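Local coordinates for Oxidored_FMN domain-containing protein ([Pseudomonas] geniculata N1, PDB 6L6J) that probably oxidises the amine 6-hydroxypseudooxynicotine with the help of bound FMN and a [4Fe-4S] cluster, at residues Val536-Leu541 with Cys546-Val551; Leu433-Ala438 with Val571-Glu576; Gly491-Glu496 with Val551-Asp556. All coordinates share one frame; numbering follows the deposited sequence.

Contact 1 (Val536-Leu541 with Cys546-Val551)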
loop_
_atom_site.group_PDB
_atom_site.type_symbol
_atom_site.label_atom_id
_atom_site.label_comp_id
_atom_site.label_asym_id
_atom_site.label_seq_id
_atom_site.Cartn_x
_atom_site.Cartn_y
_atom_site.Cartn_z
ATOM N N VAL A 536 0.693 8.089 -16.678
ATOM C CA VAL A 536 -0.688 7.708 -17.077
ATOM C C VAL A 536 -1.041 8.438 -18.380
ATOM O O VAL A 536 -1.668 7.801 -19.248
ATOM C CB VAL A 536 -1.690 7.938 -15.923
ATOM C CG1 VAL A 536 -3.128 7.691 -16.332
ATOM C CG2 VAL A 536 -1.350 7.060 -14.730
ATOM N N VAL A 537 -0.653 9.705 -18.542
ATOM C CA VAL A 537 -1.026 10.475 -19.767
ATOM C C VAL A 537 -0.243 9.852 -20.924
ATOM O O VAL A 537 -0.855 9.574 -21.953
ATOM C CB VAL A 537 -0.853 12.006 -19.659
ATOM C CG1 VAL A 537 -1.641 12.591 -18.506
ATOM C CG2 VAL A 537 0.572 12.432 -19.554
ATOM N N ALA A 538 1.028 9.539 -20.701
ATOM C CA ALA A 538 1.915 8.870 -21.682
ATOM C C ALA A 538 1.194 7.641 -22.234
ATOM O O ALA A 538 1.020 7.539 -23.458
ATOM C CB ALA A 538 3.227 8.495 -21.029
ATOM N N ASP A 539 0.744 6.767 -21.330
ATOM C CA ASP A 539 0.032 5.509 -21.658
ATOM C C ASP A 539 -1.183 5.852 -22.516
ATOM O O ASP A 539 -1.309 5.290 -23.600
ATOM C CB ASP A 539 -0.373 4.749 -20.399
ATOM C CG ASP A 539 -0.534 3.259 -20.630
ATOM O OD1 ASP A 539 -1.221 2.886 -21.599
ATOM O OD2 ASP A 539 0.072 2.488 -19.873
ATOM N N ARG A 540 -2.031 6.753 -22.033
ATOM C CA ARG A 540 -3.244 7.230 -22.742
ATOM C C ARG A 540 -2.869 7.642 -24.164
ATOM O O ARG A 540 -3.612 7.282 -25.099
ATOM C CB ARG A 540 -3.853 8.408 -21.981
ATOM C CG ARG A 540 -5.089 9.005 -22.626
ATOM C CD ARG A 540 -6.293 8.127 -22.386
ATOM N NE ARG A 540 -7.487 8.765 -22.926
ATOM C CZ ARG A 540 -8.009 8.531 -24.138
ATOM N NH1 ARG A 540 -7.451 7.642 -24.961
ATOM N NH2 ARG A 540 -9.107 9.192 -24.496
ATOM N N LEU A 541 -1.755 8.366 -24.309
ATOM C CA LEU A 541 -1.334 9.008 -25.576
ATOM C C LEU A 541 -0.746 7.972 -26.530
ATOM O O LEU A 541 -1.018 8.060 -27.754
ATOM C CB LEU A 541 -0.292 10.078 -25.275
ATOM C CG LEU A 541 -0.805 11.372 -24.651
ATOM C CD1 LEU A 541 0.367 12.161 -24.094
ATOM C CD2 LEU A 541 -1.576 12.211 -25.664
ATOM N N CYS A 546 -0.246 8.180 -30.756
ATOM C CA CYS A 546 0.904 9.131 -30.667
ATOM C C CYS A 546 2.187 8.361 -30.334
ATOM O O CYS A 546 2.113 7.402 -29.565
ATOM C CB CYS A 546 0.726 10.214 -29.613
ATOM S SG CYS A 546 -0.855 11.079 -29.702
ATOM N N LYS A 547 3.311 8.767 -30.922
ATOM C CA LYS A 547 4.669 8.379 -30.473
ATOM C C LYS A 547 5.005 9.256 -29.260
ATOM O O LYS A 547 5.148 10.473 -29.449
ATOM C CB LYS A 547 5.680 8.527 -31.613
ATOM C CG LYS A 547 7.151 8.481 -31.206
ATOM C CD LYS A 547 7.667 7.106 -30.824
ATOM C CE LYS A 547 8.897 7.164 -29.934
ATOM N NZ LYS A 547 9.540 5.836 -29.771
ATOM N N VAL A 548 5.098 8.647 -28.068
ATOM C CA VAL A 548 5.371 9.355 -26.783
ATOM C C VAL A 548 6.852 9.227 -26.407
ATOM O O VAL A 548 7.372 8.096 -26.448
ATOM C CB VAL A 548 4.462 8.843 -25.643
ATOM C CG1 VAL A 548 4.712 9.604 -24.350
ATOM C CG2 VAL A 548 2.995 8.933 -26.016
ATOM N N THR A 549 7.465 10.345 -26.004
ATOM C CA THR A 549 8.707 10.365 -25.193
ATOM C C THR A 549 8.376 10.874 -23.779
ATOM O O THR A 549 7.902 12.015 -23.641
ATOM C CB THR A 549 9.807 11.211 -25.854
ATOM O OG1 THR A 549 10.215 10.599 -27.075
ATOM C CG2 THR A 549 11.050 11.365 -25.010
ATOM N N TYR A 550 8.654 10.074 -22.755
ATOM C CA TYR A 550 8.524 10.489 -21.329
ATOM C C TYR A 550 9.854 11.105 -20.893
ATOM O O TYR A 550 10.895 10.405 -21.006
ATOM C CB TYR A 550 8.149 9.300 -20.431
ATOM C CG TYR A 550 8.289 9.583 -18.959
ATOM C CD1 TYR A 550 9.487 9.370 -18.287
ATOM C CD2 TYR A 550 7.231 10.104 -18.238
ATOM C CE1 TYR A 550 9.609 9.635 -16.935
ATOM C CE2 TYR A 550 7.341 10.375 -16.884
ATOM C CZ TYR A 550 8.536 10.151 -16.234
ATOM O OH TYR A 550 8.640 10.449 -14.909
ATOM N N VAL A 551 9.816 12.355 -20.409
ATOM C CA VAL A 551 11.020 13.182 -20.078
ATOM C C VAL A 551 10.893 13.636 -18.626
ATOM O O VAL A 551 9.847 14.277 -18.337
ATOM C CB VAL A 551 11.136 14.401 -21.013
ATOM C CG1 VAL A 551 12.350 15.267 -20.682
ATOM C CG2 VAL A 551 11.153 14.017 -22.484
#

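Contact 2 (Leu433-Ala438 with Val571-Glu576)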
loop_
_atom_site.group_PDB
_atom_site.type_symbol
_atom_site.label_atom_id
_atom_site.label_comp_id
_atom_site.label_asym_id
_atom_site.label_seq_id
_atom_site.Cartn_x
_atom_site.Cartn_y
_atom_site.Cartn_z
ATOM N N LEU A 433 -8.884 7.377 -16.839
ATOM C CA LEU A 433 -7.534 7.286 -17.461
ATOM C C LEU A 433 -7.034 5.847 -17.367
ATOM O O LEU A 433 -7.378 5.124 -16.434
ATOM C CB LEU A 433 -6.558 8.227 -16.754
ATOM C CG LEU A 433 -6.794 9.718 -16.951
ATOM C CD1 LEU A 433 -5.819 10.507 -16.099
ATOM C CD2 LEU A 433 -6.678 10.108 -18.415
ATOM N N PRO A 434 -6.175 5.380 -18.298
ATOM C CA PRO A 434 -5.732 3.989 -18.293
ATOM C C PRO A 434 -5.055 3.595 -16.968
ATOM O O PRO A 434 -4.197 4.311 -16.479
ATOM C CB PRO A 434 -4.727 3.908 -19.450
ATOM C CG PRO A 434 -5.086 5.069 -20.338
ATOM C CD PRO A 434 -5.545 6.153 -19.380
ATOM N N ARG A 435 -5.530 2.474 -16.440
ATOM C CA ARG A 435 -5.076 1.656 -15.277
ATOM C C ARG A 435 -5.327 2.369 -13.949
ATOM O O ARG A 435 -4.889 1.820 -12.933
ATOM C CB ARG A 435 -3.703 1.007 -15.496
ATOM C CG ARG A 435 -2.486 1.895 -15.619
ATOM C CD ARG A 435 -1.527 1.377 -16.692
ATOM N NE ARG A 435 -1.369 -0.060 -16.633
ATOM C CZ ARG A 435 -0.844 -0.835 -17.578
ATOM N NH1 ARG A 435 -0.357 -0.310 -18.681
ATOM N NH2 ARG A 435 -0.769 -2.145 -17.399
ATOM N N LEU A 436 -6.205 3.374 -13.936
ATOM C CA LEU A 436 -6.598 4.103 -12.705
ATOM C C LEU A 436 -8.047 3.794 -12.347
ATOM O O LEU A 436 -8.625 4.529 -11.558
ATOM C CB LEU A 436 -6.431 5.610 -12.932
ATOM C CG LEU A 436 -5.010 6.163 -12.887
ATOM C CD1 LEU A 436 -5.070 7.652 -12.621
ATOM C CD2 LEU A 436 -4.150 5.464 -11.839
ATOM N N SER A 437 -8.607 2.715 -12.873
ATOM C CA SER A 437 -10.048 2.375 -12.754
ATOM C C SER A 437 -10.425 2.093 -11.301
ATOM O O SER A 437 -11.433 2.680 -10.846
ATOM C CB SER A 437 -10.409 1.220 -13.634
ATOM O OG SER A 437 -11.804 1.079 -13.661
ATOM N N ALA A 438 -9.687 1.200 -10.624
ATOM C CA ALA A 438 -9.927 0.798 -9.209
ATOM C C ALA A 438 -9.993 2.015 -8.263
ATOM O O ALA A 438 -10.637 1.905 -7.234
ATOM C CB ALA A 438 -8.844 -0.140 -8.753
ATOM N N VAL A 571 7.939 1.219 -16.078
ATOM C CA VAL A 571 9.052 1.084 -17.060
ATOM C C VAL A 571 8.700 -0.045 -18.050
ATOM O O VAL A 571 8.565 0.269 -19.258
ATOM C CB VAL A 571 10.413 0.868 -16.369
ATOM C CG1 VAL A 571 11.507 0.515 -17.361
ATOM C CG2 VAL A 571 10.829 2.071 -15.550
ATOM N N ASN A 572 8.531 -1.291 -17.584
ATOM C CA ASN A 572 8.194 -2.449 -18.470
ATOM C C ASN A 572 7.012 -2.081 -19.372
ATOM O O ASN A 572 7.081 -2.373 -20.559
ATOM C CB ASN A 572 7.833 -3.733 -17.726
ATOM C CG ASN A 572 9.027 -4.371 -17.056
ATOM O OD1 ASN A 572 10.149 -3.933 -17.258
ATOM N ND2 ASN A 572 8.785 -5.374 -16.216
ATOM N N SER A 573 5.985 -1.448 -18.820
ATOM C CA SER A 573 4.800 -0.959 -19.562
ATOM C C SER A 573 5.241 -0.070 -20.731
ATOM O O SER A 573 4.746 -0.268 -21.854
ATOM C CB SER A 573 3.879 -0.222 -18.626
ATOM O OG SER A 573 2.746 0.258 -19.311
ATOM N N MET A 574 6.152 0.870 -20.465
ATOM C CA MET A 574 6.619 1.915 -21.413
ATOM C C MET A 574 7.461 1.239 -22.517
ATOM O O MET A 574 7.167 1.453 -23.718
ATOM C CB MET A 574 7.429 2.997 -20.669
ATOM C CG MET A 574 6.585 4.096 -19.963
ATOM S SD MET A 574 7.597 5.368 -19.066
ATOM C CE MET A 574 6.342 6.530 -18.546
ATOM N N ASN A 575 8.452 0.424 -22.144
ATOM C CA ASN A 575 9.227 -0.407 -23.103
ATOM C C ASN A 575 8.284 -1.179 -24.038
ATOM O O ASN A 575 8.567 -1.239 -25.236
ATOM C CB ASN A 575 10.170 -1.367 -22.381
ATOM C CG ASN A 575 11.300 -0.625 -21.706
ATOM O OD1 ASN A 575 11.522 0.553 -22.004
ATOM N ND2 ASN A 575 11.966 -1.268 -20.762
ATOM N N GLU A 576 7.186 -1.721 -23.522
ATOM C CA GLU A 576 6.284 -2.612 -24.293
ATOM C C GLU A 576 5.510 -1.758 -25.300
ATOM O O GLU A 576 5.398 -2.192 -26.468
ATOM C CB GLU A 576 5.416 -3.465 -23.358
ATOM C CG GLU A 576 6.209 -4.585 -22.657
ATOM C CD GLU A 576 5.502 -5.334 -21.521
ATOM O OE1 GLU A 576 4.257 -5.163 -21.363
ATOM O OE2 GLU A 576 6.186 -6.093 -20.790
#

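Contact 3 (Gly491-Glu496 with Val551-Asp556)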
loop_
_atom_site.group_PDB
_atom_site.type_symbol
_atom_site.label_atom_id
_atom_site.label_comp_id
_atom_site.label_asym_id
_atom_site.label_seq_id
_atom_site.Cartn_x
_atom_site.Cartn_y
_atom_site.Cartn_z
ATOM N N GLY A 491 6.495 24.658 -10.846
ATOM C CA GLY A 491 5.919 23.907 -9.718
ATOM C C GLY A 491 6.942 23.139 -8.917
ATOM O O GLY A 491 6.625 22.843 -7.735
ATOM N N ARG A 492 8.076 22.763 -9.519
ATOM C CA ARG A 492 9.199 22.092 -8.805
ATOM C C ARG A 492 10.502 22.828 -9.093
ATOM O O ARG A 492 10.884 23.610 -8.236
ATOM C CB ARG A 492 9.304 20.607 -9.157
ATOM C CG ARG A 492 10.283 19.848 -8.270
ATOM C CD ARG A 492 10.318 18.362 -8.572
ATOM N NE ARG A 492 9.112 17.689 -8.129
ATOM C CZ ARG A 492 8.882 17.265 -6.888
ATOM N NH1 ARG A 492 9.786 17.447 -5.934
ATOM N NH2 ARG A 492 7.738 16.671 -6.601
ATOM N N ASN A 493 11.139 22.583 -10.241
ATOM C CA ASN A 493 12.513 23.064 -10.558
ATOM C C ASN A 493 12.480 24.327 -11.422
ATOM O O ASN A 493 13.543 24.898 -11.644
ATOM C CB ASN A 493 13.339 21.962 -11.216
ATOM C CG ASN A 493 13.501 20.796 -10.267
ATOM O OD1 ASN A 493 13.823 21.008 -9.101
ATOM N ND2 ASN A 493 13.244 19.584 -10.746
ATOM N N HIS A 494 11.301 24.715 -11.910
ATOM C CA HIS A 494 11.060 26.010 -12.596
ATOM C C HIS A 494 10.211 26.882 -11.671
ATOM O O HIS A 494 9.056 26.447 -11.334
ATOM C CB HIS A 494 10.355 25.824 -13.946
ATOM C CG HIS A 494 11.021 24.878 -14.890
ATOM N ND1 HIS A 494 11.797 25.303 -15.943
ATOM C CD2 HIS A 494 10.973 23.537 -14.984
ATOM C CE1 HIS A 494 12.223 24.257 -16.615
ATOM N NE2 HIS A 494 11.728 23.169 -16.057
ATOM N N ASP A 495 10.764 28.039 -11.287
ATOM C CA ASP A 495 10.043 29.146 -10.606
ATOM C C ASP A 495 9.446 30.058 -11.685
ATOM O O ASP A 495 8.486 30.777 -11.385
ATOM C CB ASP A 495 10.983 29.880 -9.635
ATOM C CG ASP A 495 12.189 30.559 -10.281
ATOM O OD1 ASP A 495 12.664 30.085 -11.322
ATOM O OD2 ASP A 495 12.641 31.561 -9.743
ATOM N N GLU A 496 10.002 29.999 -12.895
ATOM C CA GLU A 496 9.697 30.918 -14.022
ATOM C C GLU A 496 9.056 30.134 -15.165
ATOM O O GLU A 496 9.500 29.027 -15.498
ATOM C CB GLU A 496 10.979 31.613 -14.491
ATOM C CG GLU A 496 11.433 32.760 -13.595
ATOM C CD GLU A 496 10.497 33.964 -13.586
ATOM O OE1 GLU A 496 10.011 34.374 -14.674
ATOM O OE2 GLU A 496 10.234 34.483 -12.490
ATOM N N VAL A 551 9.816 12.355 -20.409
ATOM C CA VAL A 551 11.020 13.182 -20.078
ATOM C C VAL A 551 10.893 13.636 -18.626
ATOM O O VAL A 551 9.847 14.277 -18.337
ATOM C CB VAL A 551 11.136 14.401 -21.013
ATOM C CG1 VAL A 551 12.350 15.267 -20.682
ATOM C CG2 VAL A 551 11.153 14.017 -22.484
ATOM N N THR A 552 11.873 13.326 -17.758
ATOM C CA THR A 552 11.904 13.865 -16.374
ATOM C C THR A 552 13.282 14.447 -16.009
ATOM O O THR A 552 14.305 14.009 -16.580
ATOM C CB THR A 552 11.479 12.822 -15.333
ATOM O OG1 THR A 552 11.463 13.547 -14.095
ATOM C CG2 THR A 552 12.405 11.618 -15.257
ATOM N N THR A 553 13.270 15.372 -15.038
ATOM C CA THR A 553 14.460 15.999 -14.400
ATOM C C THR A 553 15.031 15.067 -13.336
ATOM O O THR A 553 16.216 15.205 -12.998
ATOM C CB THR A 553 14.105 17.362 -13.794
ATOM O OG1 THR A 553 12.977 17.184 -12.937
ATOM C CG2 THR A 553 13.803 18.414 -14.848
ATOM N N ALA A 554 14.205 14.143 -12.855
ATOM C CA ALA A 554 14.572 13.064 -11.909
ATOM C C ALA A 554 15.467 12.021 -12.595
ATOM O O ALA A 554 15.465 11.912 -13.844
ATOM C CB ALA A 554 13.315 12.446 -11.337
ATOM N N SER A 555 16.230 11.287 -11.800
ATOM C CA SER A 555 17.190 10.265 -12.285
ATOM C C SER A 555 16.461 8.980 -12.688
ATOM O O SER A 555 17.041 8.204 -13.469
ATOM C CB SER A 555 18.233 9.984 -11.255
ATOM O OG SER A 555 18.972 11.159 -11.001
ATOM N N ASP A 556 15.262 8.767 -12.149
ATOM C CA ASP A 556 14.428 7.572 -12.394
ATOM C C ASP A 556 13.060 8.034 -12.869
ATOM O O ASP A 556 12.601 9.097 -12.444
ATOM C CB ASP A 556 14.348 6.716 -11.133
ATOM C CG ASP A 556 15.684 6.127 -10.735
ATOM O OD1 ASP A 556 16.185 5.273 -11.471
ATOM O OD2 ASP A 556 16.196 6.523 -9.711
#

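Contact 1 (Val536-Leu541 with Cys546-Val551)
Between L541, near the end of helix 533-542, and C546, just ahead of strand 547-552, the backbone closes on itself: C546 N donates a hydrogen bond to L541 O at 3.1 Å, and farther back the CA atoms of A538 and V548 lie 6.2 Å apart. This is the helix-to-second-strand part of a beta-alpha-beta crossover, a connection seen throughout alpha/beta folds and made here by strand 522-527, helix 533-542 and strand 547-552. The two strands pair in parallel, with K547 and T549 bonded through their backbones to V523, while the helix packs across them. The linking bond is bent, 138° at the hydrogen, and its donor is tilted 21° from the carbonyl plane of L541.

L541 and V548 share most of the helix-strand packing. With CG1 of V548 anti to the backbone N (chi1 -178°), the two methyls are divided between successive turns of the helix: CG1 meets CB of A538 at 3.8 Å, and CG2 lies 3.6 Å from CB of L541. CG2 also rests against the backbone oxygen of A538. An alanine in place of V548 would lack both methyls and would probably open a gap under A538 and L541 that the strand could not easily fill. The L541 side chain also touches V525 of strand 522-527 and P518, so one leucine touches both strands of the unit. V537 joins it on V525, extending this apolar layer. At the turn itself, CB of C546 sits 3.3 Å from L541 O, and SG, held beside its own amide N, comes within 4.3 Å of L541 CD2.

Contact 2 (Leu433-Ala438 with Val571-Glu576)
R435 and S573 meet where a long side chain spans the space between two backbones, their CA atoms 11.1 Å apart. R435 belongs to a type II beta turn running from L433 to L436, closed by the bond from L436 N to L433 O at 3.3 Å, and S573 lies on helix 567-577. Only 56 Å² is buried between the two segments, so this is an example of a contact made by one reaching residue and not by matched surfaces.

The close packing lies to one side, against helix 533-542, which comes between the segments: L433 rests on V536 and P434 on R540 from the turn, while M574 packs on A535 from the other helix. The loose part is the approach of R435 to S573, a single close pair between two partly exposed residues. CG of R435 is set between the backbone N and the carbonyl carbon (chi1 66°), and bends at the next two bonds carry the guanidinium to S573. There NH1 lies 3.2 Å from S573 OG, but the angle is too poor for a hydrogen bond.

What fixes the guanidinium is elsewhere. NH1 makes a salt bridge to D539 OD2, and NE bonds to the backbone O of R271. A citrate ion, probably from the crystallisation liquor, lies about 4 Å from the side chain, and the side chain of R298, which binds FMN, is about 10 Å away. R435, in the Rossmann-like region, thus touches residues from the flavin oxidoreductase region and from the second alpha/beta region.

The chemistry implies that R435 is held by the D539 carboxylate and the R271 carbonyl oxygen together, with the hydroxyl of S573 only a polar neighbour beside the ion pair.

Contact 3 (Gly491-Glu496 with Val551-Asp556)
An ST turn at T552 carries the chain from strand 547-552 into the loop where T553 faces N493: T552 OG1 accepts a hydrogen bond from A554 N at 3.1 Å, nearly straight at 158°. The opposing segment, 491-496, is a loop in which G491 N bonds to H494 O at 3.2 Å. The backbone angles of G491 would press a side chain against the preceding carbonyl oxygen, which alone accounts for a glycine there.

Across the contact the two side chains approach from opposite directions. The amide of N493 points its ND2 at T553, lying 3.3 Å from OG1 and 3.9 Å from CB, while the CA atoms stay 8.3 Å apart. T553 holds OG1 between its backbone N and carbonyl carbon (chi1 53°), the rotation that turns the hydroxyl to this polar side. The whole interface is small, 86 Å² in sum.

As a worked case of polar mediation, the two segments share a third residue, E528. Its carboxylate takes the backbone N of N493 on OE1 and bonds T553 OG1 through OE2, so one acid grips both segments. Y530 adds to this: its OH bonds T553 OG1 and is weakly bonded by N493 ND2, while its ring receives R492 in a cation-pi contact. T553 is buried and N493 exposed, placing these bonds at the boundary between interior and solvent.

In the fold, E528 and Y530 belong to the loop that follows strand 522-527, to whose V525 and D527 the backbone of V551 is bonded. On the other flank T552 pairs with V582 of strand 580-582. The 491-496 loop, lying between strands 483-485 and 506-507, is thus brought up to the ends of two neighbouring parallel strands.

How the contacts relate
From the N terminus, the chain first lays down the 433-438 turn of the Rossmann-like region, then the 491-496 loop, and next helix 533-542 with strand 547-552. Contact 1 closes the shortest loop, linking that helix to the strand after it. Contact 3 encloses contact 1 by joining 491-496 to the continuation of the same strand, V551 being common to both. Contact 2 encloses both, its 571-576 segment, on helix 567-577, meeting a turn more than 130 residues earlier; none cross. Helix 533-542 bears on contacts 1 and 2, whose centres are about 10 Å apart, whereas contact 3 lies at the far end of the strand, its centre about 22 Å from that of contact 2.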